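Local coordinates for tyrosyl-tRNA synthetase (PDB 2CYA), which probably catalyses the ATP-dependent activation of tyrosine and its transfer to the acceptor end of tRNA(Tyr), as a homodimeric class I synthetase, at residues 76-80 with 81-85; 91-94 with 95-98; 113-116 with 117-121; 129-132 with 133-137; 353-356 with 357-361. All blocks are in the same frame, centred on the assembly; numbering follows the deposited sequence.

Interaction 1: residues 76-80 with 81-85; sequences WHAYI and NDKLG
Ala78 and Lys83 close the end of helix 75-80 through a backbone bond, Lys83 N to Ala78 O, 3.0 Å long. With the 2.7 Å bond from Asp82 N to Tyr79 O it makes a Schellman motif, in which Asp82, at positive phi, is the C-prime residue. The donor of the Asp82 bond stands above the Tyr79 carbonyl plane, 60° out of it. The last i to i-4 bond before the turn runs from Asn81 N to His77 O, 3.1 Å.

Apolar contact is slight: Ala78 CB meets Lys83 CB at 4.1 Å. Lys83 CG, set beside its backbone N (chi1 -64°), makes van der Waals contact with Ala78 O at 3.7 Å, next to the capping bond.

Polar ends turn to outside partners. Asn81 OD1 accepts from Lys162 while its ND2 gives to Glu43, which also forms a salt bridge with Lys83 NZ. Asp82 OD1 pairs with Lys135 of the second subunit, whose amine also reaches Ile80 O. His77 meets Tyr165 edge-to-face and bonds weakly to Asp172 through NE2.

The chemistry implies a division of labour: backbone bonds end the helix, His77 and Asn81 face residues predicted to bind tyrosine, and Asp82 and Ile80 O meet the second subunit.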
loop_
_atom_site.group_PDB
_atom_site.type_symbol
_atom_site.label_atom_id
_atom_site.label_comp_id
_atom_site.label_asym_id
_atom_site.label_seq_id
_atom_site.Cartn_x
_atom_site.Cartn_y
_atom_site.Cartn_z
ATOM N N TRP A 76 10.338 -1.977 -7.807
ATOM C CA TRP A 76 8.891 -2.021 -7.637
ATOM C C TRP A 76 8.262 -0.704 -8.099
ATOM O O TRP A 76 7.165 -0.681 -8.657
ATOM C CB TRP A 76 8.535 -2.337 -6.171
ATOM C CG TRP A 76 8.696 -3.803 -5.860
ATOM C CD1 TRP A 76 9.712 -4.623 -6.265
ATOM C CD2 TRP A 76 7.806 -4.623 -5.086
ATOM N NE1 TRP A 76 9.513 -5.902 -5.791
ATOM C CE2 TRP A 76 8.347 -5.928 -5.069
ATOM C CE3 TRP A 76 6.604 -4.381 -4.408
ATOM C CZ2 TRP A 76 7.725 -6.988 -4.404
ATOM C CZ3 TRP A 76 5.983 -5.439 -3.740
ATOM C CH2 TRP A 76 6.547 -6.721 -3.744
ATOM N N HIS A 77 8.974 0.393 -7.894
ATOM C CA HIS A 77 8.474 1.689 -8.317
ATOM C C HIS A 77 8.406 1.715 -9.843
ATOM O O HIS A 77 7.454 2.233 -10.411
ATOM C CB HIS A 77 9.407 2.800 -7.824
ATOM C CG HIS A 77 9.562 2.838 -6.338
ATOM N ND1 HIS A 77 8.907 3.756 -5.545
ATOM C CD2 HIS A 77 10.293 2.064 -5.498
ATOM C CE1 HIS A 77 9.229 3.551 -4.282
ATOM N NE2 HIS A 77 10.070 2.532 -4.223
ATOM N N ALA A 78 9.428 1.162 -10.502
ATOM C CA ALA A 78 9.477 1.140 -11.970
ATOM C C ALA A 78 8.306 0.300 -12.468
ATOM O O ALA A 78 7.651 0.628 -13.472
ATOM C CB ALA A 78 10.801 0.531 -12.451
ATOM N N TYR A 79 8.047 -0.792 -11.764
ATOM C CA TYR A 79 6.930 -1.647 -12.147
ATOM C C TYR A 79 5.646 -0.830 -12.041
ATOM O O TYR A 79 4.824 -0.834 -12.943
ATOM C CB TYR A 79 6.829 -2.856 -11.230
ATOM C CG TYR A 79 5.661 -3.766 -11.564
ATOM C CD1 TYR A 79 5.718 -4.647 -12.643
ATOM C CD2 TYR A 79 4.508 -3.756 -10.789
ATOM C CE1 TYR A 79 4.652 -5.499 -12.934
ATOM C CE2 TYR A 79 3.439 -4.605 -11.071
ATOM C CZ TYR A 79 3.517 -5.473 -12.138
ATOM O OH TYR A 79 2.469 -6.339 -12.383
ATOM N N ILE A 80 5.481 -0.115 -10.938
ATOM C CA ILE A 80 4.276 0.683 -10.771
ATOM C C ILE A 80 4.083 1.627 -11.952
ATOM O O ILE A 80 2.960 1.808 -12.418
ATOM C CB ILE A 80 4.296 1.456 -9.437
ATOM C CG1 ILE A 80 4.107 0.451 -8.287
ATOM C CG2 ILE A 80 3.201 2.520 -9.418
ATOM C CD1 ILE A 80 4.226 1.055 -6.910
ATOM N N ASN A 81 5.177 2.206 -12.454
ATOM C CA ASN A 81 5.087 3.100 -13.608
ATOM C C ASN A 81 5.152 2.351 -14.944
ATOM O O ASN A 81 5.370 2.958 -15.990
ATOM C CB ASN A 81 6.201 4.149 -13.570
ATOM C CG ASN A 81 5.896 5.282 -12.625
ATOM O OD1 ASN A 81 4.735 5.628 -12.415
ATOM N ND2 ASN A 81 6.935 5.883 -12.060
ATOM N N ASP A 82 4.983 1.035 -14.904
ATOM C CA ASP A 82 5.016 0.208 -16.106
ATOM C C ASP A 82 6.249 0.341 -17.008
ATOM O O ASP A 82 6.163 0.103 -18.223
ATOM C CB ASP A 82 3.755 0.459 -16.935
ATOM C CG ASP A 82 2.494 0.061 -16.198
ATOM O OD1 ASP A 82 2.408 -1.114 -15.766
ATOM O OD2 ASP A 82 1.604 0.927 -16.046
ATOM N N LYS A 83 7.391 0.709 -16.431
ATOM C CA LYS A 83 8.604 0.838 -17.225
ATOM C C LYS A 83 8.962 -0.527 -17.800
ATOM O O LYS A 83 8.762 -1.543 -17.146
ATOM C CB LYS A 83 9.758 1.369 -16.360
ATOM C CG LYS A 83 9.524 2.780 -15.841
ATOM C CD LYS A 83 9.235 3.735 -16.994
ATOM C CE LYS A 83 8.811 5.099 -16.493
ATOM N NZ LYS A 83 9.763 5.612 -15.449
ATOM N N LEU A 84 9.488 -0.546 -19.025
ATOM C CA LEU A 84 9.870 -1.795 -19.680
ATOM C C LEU A 84 8.728 -2.826 -19.628
ATOM O O LEU A 84 8.941 -4.029 -19.450
ATOM C CB LEU A 84 11.155 -2.345 -19.035
ATOM C CG LEU A 84 12.360 -1.382 -19.156
ATOM C CD1 LEU A 84 13.537 -1.881 -18.321
ATOM C CD2 LEU A 84 12.767 -1.243 -20.625
ATOM N N GLY A 85 7.507 -2.325 -19.789
ATOM C CA GLY A 85 6.331 -3.174 -19.774
ATOM C C GLY A 85 6.128 -3.953 -18.492
ATOM O O GLY A 85 5.445 -4.971 -18.497
#

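Interaction 2: residues 91-94 with 95-98; sequences IRAA and ARIV
Ala93 and Arg96 meet one turn apart on helix 88-104, where the arginine folds back over the alanine. The Arg96 chain bends at chi3 (-66°), which brings its guanidinium flat against the backbone: Ala93 CA lies 3.5 Å above one face, nearer the edge of the group than its middle. Ala93 CB touches Arg96 NH2 at 3.7 Å. The carbonyl of Ala93 serves the next turn, taking a 3.2 Å bond from Ile97 N, and Ile97 CG1 rests against the same oxygen, Ala93 O, at 3.4 Å.

Ala94 contributes mainly its carbonyl. Its O takes the bond from Val98 N at 3.1 Å, and Val98 CG2 presses on the same oxygen, Ala94 O, at 3.4 Å, brought there by a first torsion that sets this methyl beside the backbone N. Ala95 divides its contacts: its N bonds to Ile91 O at 3.2 Å, whereas its CB rests 3.3 Å from Arg92 O, the carbonyl that accepts from Arg96 N. These are ordinary alpha-helical bonds.

Three neighbours surround the turn. Ala93, Ala94 and Arg96 face helix 349-360, meeting Ala354 and Ile358. Ala95 packs on Pro44 and on Tyr42 of strand 37-42, and Val98 on Trp52, Trp55 and Met56 of helix 51-64, Trp52 being an inferred ATP-binding residue.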
loop_
_atom_site.group_PDB
_atom_site.type_symbol
_atom_site.label_atom_id
_atom_site.label_comp_id
_atom_site.label_asym_id
_atom_site.label_seq_id
_atom_site.Cartn_x
_atom_site.Cartn_y
_atom_site.Cartn_z
ATOM N N ILE A 91 13.948 -4.852 -15.925
ATOM C CA ILE A 91 14.177 -3.768 -14.985
ATOM C C ILE A 91 15.446 -4.069 -14.187
ATOM O O ILE A 91 16.260 -3.178 -13.953
ATOM C CB ILE A 91 12.988 -3.600 -14.032
ATOM C CG1 ILE A 91 11.781 -3.098 -14.819
ATOM C CG2 ILE A 91 13.358 -2.646 -12.880
ATOM C CD1 ILE A 91 10.521 -2.926 -13.972
ATOM N N ARG A 92 15.612 -5.327 -13.794
ATOM C CA ARG A 92 16.788 -5.747 -13.041
ATOM C C ARG A 92 18.022 -5.595 -13.914
ATOM O O ARG A 92 19.085 -5.198 -13.439
ATOM C CB ARG A 92 16.673 -7.215 -12.620
ATOM C CG ARG A 92 16.827 -7.448 -11.114
ATOM C CD ARG A 92 15.499 -7.816 -10.469
ATOM N NE ARG A 92 14.897 -8.968 -11.147
ATOM C CZ ARG A 92 13.712 -9.497 -10.843
ATOM N NH1 ARG A 92 12.982 -8.979 -9.856
ATOM N NH2 ARG A 92 13.261 -10.539 -11.536
ATOM N N ALA A 93 17.863 -5.925 -15.193
ATOM C CA ALA A 93 18.954 -5.841 -16.146
ATOM C C ALA A 93 19.391 -4.397 -16.299
ATOM O O ALA A 93 20.576 -4.126 -16.393
ATOM C CB ALA A 93 18.525 -6.406 -17.485
ATOM N N ALA A 94 18.433 -3.471 -16.314
ATOM C CA ALA A 94 18.766 -2.060 -16.438
ATOM C C ALA A 94 19.582 -1.616 -15.216
ATOM O O ALA A 94 20.475 -0.779 -15.337
ATOM C CB ALA A 94 17.482 -1.203 -16.582
ATOM N N ALA A 95 19.287 -2.198 -14.052
ATOM C CA ALA A 95 20.006 -1.875 -12.809
ATOM C C ALA A 95 21.444 -2.416 -12.828
ATOM O O ALA A 95 22.368 -1.769 -12.314
ATOM C CB ALA A 95 19.251 -2.436 -11.592
ATOM N N ARG A 96 21.645 -3.601 -13.403
ATOM C CA ARG A 96 23.003 -4.151 -13.473
ATOM C C ARG A 96 23.852 -3.244 -14.373
ATOM O O ARG A 96 25.029 -3.031 -14.126
ATOM C CB ARG A 96 23.007 -5.564 -14.046
ATOM C CG ARG A 96 22.289 -6.584 -13.194
ATOM C CD ARG A 96 22.779 -7.985 -13.559
ATOM N NE ARG A 96 22.404 -8.363 -14.919
ATOM C CZ ARG A 96 21.185 -8.758 -15.276
ATOM N NH1 ARG A 96 20.208 -8.834 -14.369
ATOM N NH2 ARG A 96 20.941 -9.070 -16.547
ATOM N N ILE A 97 23.242 -2.698 -15.413
ATOM C CA ILE A 97 23.961 -1.809 -16.310
ATOM C C ILE A 97 24.315 -0.505 -15.584
ATOM O O ILE A 97 25.429 0.004 -15.708
ATOM C CB ILE A 97 23.126 -1.534 -17.570
ATOM C CG1 ILE A 97 23.006 -2.835 -18.375
ATOM C CG2 ILE A 97 23.793 -0.459 -18.434
ATOM C CD1 ILE A 97 22.133 -2.733 -19.618
ATOM N N VAL A 98 23.377 0.030 -14.816
ATOM C CA VAL A 98 23.632 1.246 -14.061
ATOM C C VAL A 98 24.839 1.045 -13.132
ATOM O O VAL A 98 25.684 1.935 -13.025
ATOM C CB VAL A 98 22.361 1.665 -13.258
ATOM C CG1 VAL A 98 22.709 2.680 -12.152
ATOM C CG2 VAL A 98 21.327 2.271 -14.242
#

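Interaction 3: residues 113-116 with 117-121; sequences RFVD and AEELA
Asp116 N-caps helix 117-121 at the end of strand 113-116: its OD1 accepts from Glu118 N at 2.7 Å, almost straight at 168°. With CG anti to the backbone N (chi1 -176°), the carboxylate swings forward over the first turn, and the amide meets OD1 on the anti side, 16° out of the carboxylate plane. Three bonds grip this oxygen, for Thr75 OG1 bonds to it as well and a water gives a 2.7 Å bond to Asp116 OD1. The backbone O of Asp116 takes a further bond, from Glu119 N at 2.9 Å, the donor lying above the carbonyl plane. On the buried side, Val115 CG1 packs on Leu120 CD1 at 3.9 Å, the two side chains crossing at about a right angle.

The other side is looser. Glu119 extends back beside the strand, its OE2 3.8 Å from Val115 CG1, and is exposed. The same water gives only a weak bond to Glu118 OE1, whose stronger partner is Trp76 NE1.

An alanine in place of Asp116 is likely to leave Glu118 N without its capping acceptor and to deprive the water and Thr75 of a partner.

Chemically, a carboxylate at the helix N-terminus would probably be stabilised by the helix dipole, fixing the turn by which strand 113-116, outermost in the Rossmann-type sheet within this chain, passes into the helix.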
loop_
_atom_site.group_PDB
_atom_site.type_symbol
_atom_site.label_atom_id
_atom_site.label_comp_id
_atom_site.label_asym_id
_atom_site.label_seq_id
_atom_site.Cartn_x
_atom_site.Cartn_y
_atom_site.Cartn_z
ATOM N N ARG A 113 26.432 0.853 -1.099
ATOM C CA ARG A 113 25.621 -0.333 -0.889
ATOM C C ARG A 113 24.424 -0.311 -1.855
ATOM O O ARG A 113 23.531 0.533 -1.749
ATOM C CB ARG A 113 25.135 -0.394 0.560
ATOM C CG ARG A 113 24.355 -1.661 0.891
ATOM C CD ARG A 113 23.752 -1.616 2.305
ATOM N NE ARG A 113 22.885 -0.450 2.524
ATOM C CZ ARG A 113 21.658 -0.514 3.041
ATOM N NH1 ARG A 113 21.136 -1.689 3.391
ATOM N NH2 ARG A 113 20.957 0.598 3.237
ATOM N N PHE A 114 24.427 -1.220 -2.822
ATOM C CA PHE A 114 23.334 -1.310 -3.781
ATOM C C PHE A 114 22.266 -2.209 -3.182
ATOM O O PHE A 114 22.566 -3.303 -2.705
ATOM C CB PHE A 114 23.826 -1.868 -5.122
ATOM C CG PHE A 114 24.622 -0.877 -5.924
ATOM C CD1 PHE A 114 25.992 -0.739 -5.723
ATOM C CD2 PHE A 114 23.995 -0.060 -6.858
ATOM C CE1 PHE A 114 26.732 0.202 -6.446
ATOM C CE2 PHE A 114 24.720 0.888 -7.592
ATOM C CZ PHE A 114 26.090 1.015 -7.384
ATOM N N VAL A 115 21.027 -1.723 -3.196
ATOM C CA VAL A 115 19.886 -2.426 -2.618
ATOM C C VAL A 115 18.756 -2.521 -3.624
ATOM O O VAL A 115 18.342 -1.506 -4.199
ATOM C CB VAL A 115 19.335 -1.650 -1.390
ATOM C CG1 VAL A 115 18.334 -2.490 -0.614
ATOM C CG2 VAL A 115 20.463 -1.214 -0.512
ATOM N N ASP A 116 18.266 -3.732 -3.844
ATOM C CA ASP A 116 17.126 -3.957 -4.743
ATOM C C ASP A 116 15.866 -3.748 -3.878
ATOM O O ASP A 116 15.799 -4.236 -2.754
ATOM C CB ASP A 116 17.148 -5.401 -5.280
ATOM C CG ASP A 116 16.043 -5.670 -6.296
ATOM O OD1 ASP A 116 14.855 -5.415 -5.990
ATOM O OD2 ASP A 116 16.361 -6.132 -7.407
ATOM N N ALA A 117 14.880 -3.013 -4.378
ATOM C CA ALA A 117 13.655 -2.777 -3.608
ATOM C C ALA A 117 13.055 -4.086 -3.058
ATOM O O ALA A 117 12.341 -4.080 -2.055
ATOM C CB ALA A 117 12.634 -2.066 -4.482
ATOM N N GLU A 118 13.348 -5.203 -3.717
ATOM C CA GLU A 118 12.831 -6.497 -3.287
ATOM C C GLU A 118 13.214 -6.836 -1.852
ATOM O O GLU A 118 12.453 -7.503 -1.148
ATOM C CB GLU A 118 13.342 -7.613 -4.201
ATOM C CG GLU A 118 12.577 -8.905 -4.049
ATOM C CD GLU A 118 11.828 -9.284 -5.311
ATOM O OE1 GLU A 118 11.177 -8.405 -5.937
ATOM O OE2 GLU A 118 11.888 -10.475 -5.676
ATOM N N GLU A 119 14.388 -6.392 -1.420
ATOM C CA GLU A 119 14.835 -6.662 -0.063
ATOM C C GLU A 119 13.949 -5.912 0.919
ATOM O O GLU A 119 13.677 -6.399 2.006
ATOM C CB GLU A 119 16.297 -6.243 0.140
ATOM C CG GLU A 119 17.253 -6.813 -0.898
ATOM C CD GLU A 119 18.700 -6.363 -0.686
ATOM O OE1 GLU A 119 19.456 -6.325 -1.691
ATOM O OE2 GLU A 119 19.072 -6.057 0.477
ATOM N N LEU A 120 13.499 -4.721 0.547
ATOM C CA LEU A 120 12.627 -3.976 1.438
ATOM C C LEU A 120 11.224 -4.595 1.401
ATOM O O LEU A 120 10.575 -4.745 2.435
ATOM C CB LEU A 120 12.565 -2.504 1.010
ATOM C CG LEU A 120 13.620 -1.545 1.597
ATOM C CD1 LEU A 120 15.028 -2.085 1.381
ATOM C CD2 LEU A 120 13.469 -0.190 0.948
ATOM N N ALA A 121 10.780 -4.965 0.204
ATOM C CA ALA A 121 9.463 -5.544 -0.003
ATOM C C ALA A 121 9.220 -6.823 0.791
ATOM O O ALA A 121 8.070 -7.145 1.097
ATOM C CB ALA A 121 9.234 -5.814 -1.510
HETATM O O HOH W 1 13.524 -6.898 -7.872
#

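Interaction 4: residues 129-132 with 133-137; sequences LVIR and VAKRA
The last turns of helix 124-135, which forms part of the dimer interface of this synthetase, join Ile131 to Lys135. Ile131 O accepts from Lys135 N at 3.0 Å, and Ile131 CG2 meets Lys135 CD at 4.2 Å as the two side chains slant past each other. Lys135 CG stands beside its backbone N (chi1 -70°), which places it 3.3 Å from Ile131 O. The lysine amine crosses to Asp82 and Ile80 of the second subunit. Ile131 and Arg132 join the same interface, packing on Trp76 and Tyr79 of that subunit.

On the face turned to its own subunit, Val133 N bonds to Leu129 O at 2.8 Å, the N-H directed well at the oxygen (161°). Val133 also packs on Ser171 and Phe174 of helix 161-175, which carries residues predicted to bind tyrosine. Ala134 N continues the series to Val130 O.

The helical pattern frays at Arg132 O, which draws only weak bonds from Lys135 N and Arg136 N; Arg136 N has a firmer one to Val133 O at 3.1 Å. Farther out, and within segment 129-132 itself, the Arg132 guanidinium lies over a leucine methyl: Leu129 CD2 stands 3.6 Å above one face, off-centre. Across the two segments, Val133 CG2, held beside its own backbone N, comes within 3.2 Å of Leu129 O.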
loop_
_atom_site.group_PDB
_atom_site.type_symbol
_atom_site.label_atom_id
_atom_site.label_comp_id
_atom_site.label_asym_id
_atom_site.label_seq_id
_atom_site.Cartn_x
_atom_site.Cartn_y
_atom_site.Cartn_z
ATOM N N LEU A 129 5.625 0.387 7.832
ATOM C CA LEU A 129 5.928 1.829 7.704
ATOM C C LEU A 129 5.090 2.445 6.604
ATOM O O LEU A 129 4.635 3.584 6.715
ATOM C CB LEU A 129 7.415 2.076 7.356
ATOM C CG LEU A 129 8.446 2.393 8.443
ATOM C CD1 LEU A 129 9.851 2.455 7.822
ATOM C CD2 LEU A 129 8.110 3.729 9.096
ATOM N N VAL A 130 4.911 1.726 5.507
ATOM C CA VAL A 130 4.083 2.272 4.447
ATOM C C VAL A 130 2.691 2.592 5.016
ATOM O O VAL A 130 2.070 3.596 4.652
ATOM C CB VAL A 130 3.965 1.287 3.278
ATOM C CG1 VAL A 130 2.855 1.717 2.351
ATOM C CG2 VAL A 130 5.298 1.243 2.520
ATOM N N ILE A 131 2.209 1.750 5.923
ATOM C CA ILE A 131 0.898 1.996 6.518
ATOM C C ILE A 131 0.915 3.157 7.517
ATOM O O ILE A 131 0.032 4.017 7.504
ATOM C CB ILE A 131 0.361 0.736 7.211
ATOM C CG1 ILE A 131 0.047 -0.322 6.148
ATOM C CG2 ILE A 131 -0.899 1.072 7.998
ATOM C CD1 ILE A 131 -0.479 -1.598 6.719
ATOM N N ARG A 132 1.914 3.189 8.384
ATOM C CA ARG A 132 1.992 4.281 9.339
ATOM C C ARG A 132 2.131 5.617 8.604
ATOM O O ARG A 132 1.547 6.636 9.010
ATOM C CB ARG A 132 3.141 4.022 10.301
ATOM C CG ARG A 132 2.794 2.904 11.286
ATOM C CD ARG A 132 4.012 2.357 11.957
ATOM N NE ARG A 132 4.904 3.436 12.339
ATOM C CZ ARG A 132 6.213 3.287 12.498
ATOM N NH1 ARG A 132 6.769 2.088 12.308
ATOM N NH2 ARG A 132 6.966 4.336 12.819
ATOM N N VAL A 133 2.873 5.621 7.499
ATOM C CA VAL A 133 3.021 6.847 6.738
ATOM C C VAL A 133 1.685 7.233 6.124
ATOM O O VAL A 133 1.319 8.397 6.133
ATOM C CB VAL A 133 4.062 6.713 5.601
ATOM C CG1 VAL A 133 3.984 7.928 4.708
ATOM C CG2 VAL A 133 5.478 6.582 6.185
ATOM N N ALA A 134 0.957 6.260 5.584
ATOM C CA ALA A 134 -0.331 6.547 4.970
ATOM C C ALA A 134 -1.358 7.078 5.980
ATOM O O ALA A 134 -2.284 7.795 5.604
ATOM C CB ALA A 134 -0.876 5.299 4.287
ATOM N N LYS A 135 -1.201 6.722 7.250
ATOM C CA LYS A 135 -2.140 7.166 8.277
ATOM C C LYS A 135 -1.916 8.619 8.669
ATOM O O LYS A 135 -2.804 9.259 9.233
ATOM C CB LYS A 135 -2.025 6.288 9.529
ATOM C CG LYS A 135 -2.538 4.870 9.343
ATOM C CD LYS A 135 -2.375 4.012 10.603
ATOM C CE LYS A 135 -3.133 4.582 11.809
ATOM N NZ LYS A 135 -4.587 4.735 11.537
ATOM N N ARG A 136 -0.731 9.136 8.360
ATOM C CA ARG A 136 -0.385 10.503 8.710
ATOM C C ARG A 136 -0.405 11.484 7.554
ATOM O O ARG A 136 0.171 12.569 7.657
ATOM C CB ARG A 136 0.989 10.537 9.359
ATOM C CG ARG A 136 0.954 10.850 10.820
ATOM C CD ARG A 136 1.243 9.647 11.668
ATOM N NE ARG A 136 0.259 9.539 12.735
ATOM C CZ ARG A 136 0.383 8.741 13.788
ATOM N NH1 ARG A 136 1.465 7.976 13.926
ATOM N NH2 ARG A 136 -0.585 8.696 14.696
ATOM N N ALA A 137 -1.055 11.116 6.456
ATOM C CA ALA A 137 -1.121 12.005 5.312
ATOM C C ALA A 137 -2.426 11.824 4.557
ATOM O O ALA A 137 -2.715 10.745 4.027
ATOM C CB ALA A 137 0.052 11.760 4.386
#

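Interaction 5: residues 353-356 with 357-361; sequences RALE and AIEGK
Glu359 slants across Leu355 one turn on in helix 349-360, and its chain can be followed atom by atom. CB sits 3.6 Å from Leu355 O, the carbonyl that accepts from Glu359 N at 3.0 Å. CG, placed beside the backbone N by chi1 of -58°, comes closer to that oxygen, Leu355 O, at 3.1 Å. From there the chain runs extended: the carboxylate carbon CD is 3.7 Å from Leu355 O and a little farther from Leu355 CG. At the tip the oxygens part, OE1 staying 3.9 Å from Leu355 O while OE2 reaches Leu355 CD1 at 3.9 Å. The contact is thus van der Waals packing of a carboxylate on a branched apolar side chain, met by the leucine because its own CG stands anti to the backbone N (176°).

Ile358 behaves similarly one residue earlier, its CG1 3.2 Å from Ala354 O, to which Ile358 N bonds at 2.9 Å and 170°. Ala357 N bonds to Arg353 O. Ile358 faces Ala94 of helix 88-104 and Leu84, while Leu355 turns to Val47 and Val251. Glu356 pairs through OE2 with Lys352.

A glycine at Leu355 takes away the branch under Glu359 and would probably leave its carboxylate freer to turn and open a gap against Val47 and Val251.

The chemistry implies a two-sided helix: the apolar branches of Leu355 and Ile358 are buried against the protein body, and Glu356 and Glu359 keep their charges on the exposed flank.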
loop_
_atom_site.group_PDB
_atom_site.type_symbol
_atom_site.label_atom_id
_atom_site.label_comp_id
_atom_site.label_asym_id
_atom_site.label_seq_id
_atom_site.Cartn_x
_atom_site.Cartn_y
_atom_site.Cartn_z
ATOM N N ARG A 353 24.244 -8.558 -23.762
ATOM C CA ARG A 353 23.046 -9.374 -23.937
ATOM C C ARG A 353 21.859 -8.725 -23.245
ATOM O O ARG A 353 20.769 -8.644 -23.803
ATOM C CB ARG A 353 23.261 -10.775 -23.353
ATOM C CG ARG A 353 23.771 -11.802 -24.353
ATOM C CD ARG A 353 23.783 -13.197 -23.734
ATOM N NE ARG A 353 24.956 -13.438 -22.898
ATOM C CZ ARG A 353 24.901 -13.862 -21.639
ATOM N NH1 ARG A 353 23.723 -14.087 -21.060
ATOM N NH2 ARG A 353 26.026 -14.080 -20.961
ATOM N N ALA A 354 22.079 -8.258 -22.025
ATOM C CA ALA A 354 21.015 -7.604 -21.270
ATOM C C ALA A 354 20.615 -6.314 -21.976
ATOM O O ALA A 354 19.433 -5.976 -22.068
ATOM C CB ALA A 354 21.490 -7.299 -19.857
ATOM N N LEU A 355 21.614 -5.594 -22.476
ATOM C CA LEU A 355 21.356 -4.341 -23.174
ATOM C C LEU A 355 20.431 -4.571 -24.364
ATOM O O LEU A 355 19.542 -3.767 -24.640
ATOM C CB LEU A 355 22.669 -3.722 -23.667
ATOM C CG LEU A 355 22.515 -2.449 -24.502
ATOM C CD1 LEU A 355 21.873 -1.345 -23.651
ATOM C CD2 LEU A 355 23.878 -2.015 -25.017
ATOM N N GLU A 356 20.645 -5.676 -25.065
ATOM C CA GLU A 356 19.837 -5.993 -26.237
ATOM C C GLU A 356 18.425 -6.443 -25.835
ATOM O O GLU A 356 17.442 -6.065 -26.471
ATOM C CB GLU A 356 20.588 -7.033 -27.096
ATOM C CG GLU A 356 22.027 -6.541 -27.408
ATOM C CD GLU A 356 22.816 -7.397 -28.390
ATOM O OE1 GLU A 356 22.929 -8.624 -28.176
ATOM O OE2 GLU A 356 23.346 -6.820 -29.371
ATOM N N ALA A 357 18.309 -7.219 -24.768
ATOM C CA ALA A 357 16.979 -7.626 -24.321
ATOM C C ALA A 357 16.214 -6.345 -23.997
ATOM O O ALA A 357 15.073 -6.162 -24.432
ATOM C CB ALA A 357 17.075 -8.518 -23.081
ATOM N N ILE A 358 16.854 -5.438 -23.258
ATOM C CA ILE A 358 16.212 -4.178 -22.894
ATOM C C ILE A 358 15.766 -3.368 -24.109
ATOM O O ILE A 358 14.652 -2.842 -24.140
ATOM C CB ILE A 358 17.143 -3.277 -22.050
ATOM C CG1 ILE A 358 17.419 -3.925 -20.694
ATOM C CG2 ILE A 358 16.504 -1.901 -21.861
ATOM C CD1 ILE A 358 18.298 -3.093 -19.807
ATOM N N GLU A 359 16.635 -3.244 -25.102
ATOM C CA GLU A 359 16.279 -2.469 -26.281
ATOM C C GLU A 359 15.229 -3.221 -27.104
ATOM O O GLU A 359 14.656 -2.678 -28.047
ATOM C CB GLU A 359 17.535 -2.162 -27.111
ATOM C CG GLU A 359 18.606 -1.396 -26.327
ATOM C CD GLU A 359 19.843 -1.051 -27.159
ATOM O OE1 GLU A 359 20.295 -1.899 -27.961
ATOM O OE2 GLU A 359 20.380 0.069 -26.994
ATOM N N GLY A 360 14.969 -4.469 -26.723
ATOM C CA GLY A 360 13.965 -5.259 -27.416
ATOM C C GLY A 360 12.565 -4.720 -27.148
ATOM O O GLY A 360 11.814 -4.430 -28.088
ATOM N N LYS A 361 12.211 -4.581 -25.867
ATOM C CA LYS A 361 10.897 -4.067 -25.480
ATOM C C LYS A 361 10.790 -2.568 -25.723
ATOM O O LYS A 361 9.856 -2.164 -26.455
ATOM C CB LYS A 361 10.592 -4.367 -24.001
ATOM C CG LYS A 361 10.032 -5.769 -23.744
ATOM C CD LYS A 361 9.407 -5.912 -22.347
ATOM C CE LYS A 361 8.111 -5.117 -22.191
ATOM N NZ LYS A 361 6.974 -5.664 -22.997
#

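Overall arrangement
Along the chain the five contacts come in series, each a local turn, and none nests in or crosses another. Interaction 1 ends helix 75-80 and opens the loop to helix 88-104, which carries interaction 2; they touch where Ala78 packs on Ile91. Interaction 3 turns strand 113-116 into helix 117-121 and meets interaction 1 through Trp76 and Glu118, and interaction 2 through Arg92 and Asp116. Interaction 4, on helix 124-135, touches none of the others within its chain but reaches the 76-85 region of the second subunit. Interaction 5, far along the sequence, returns to interactions 1 and 2, tying the C-terminal helix 349-360 to helix 88-104 and to the loop 81-85.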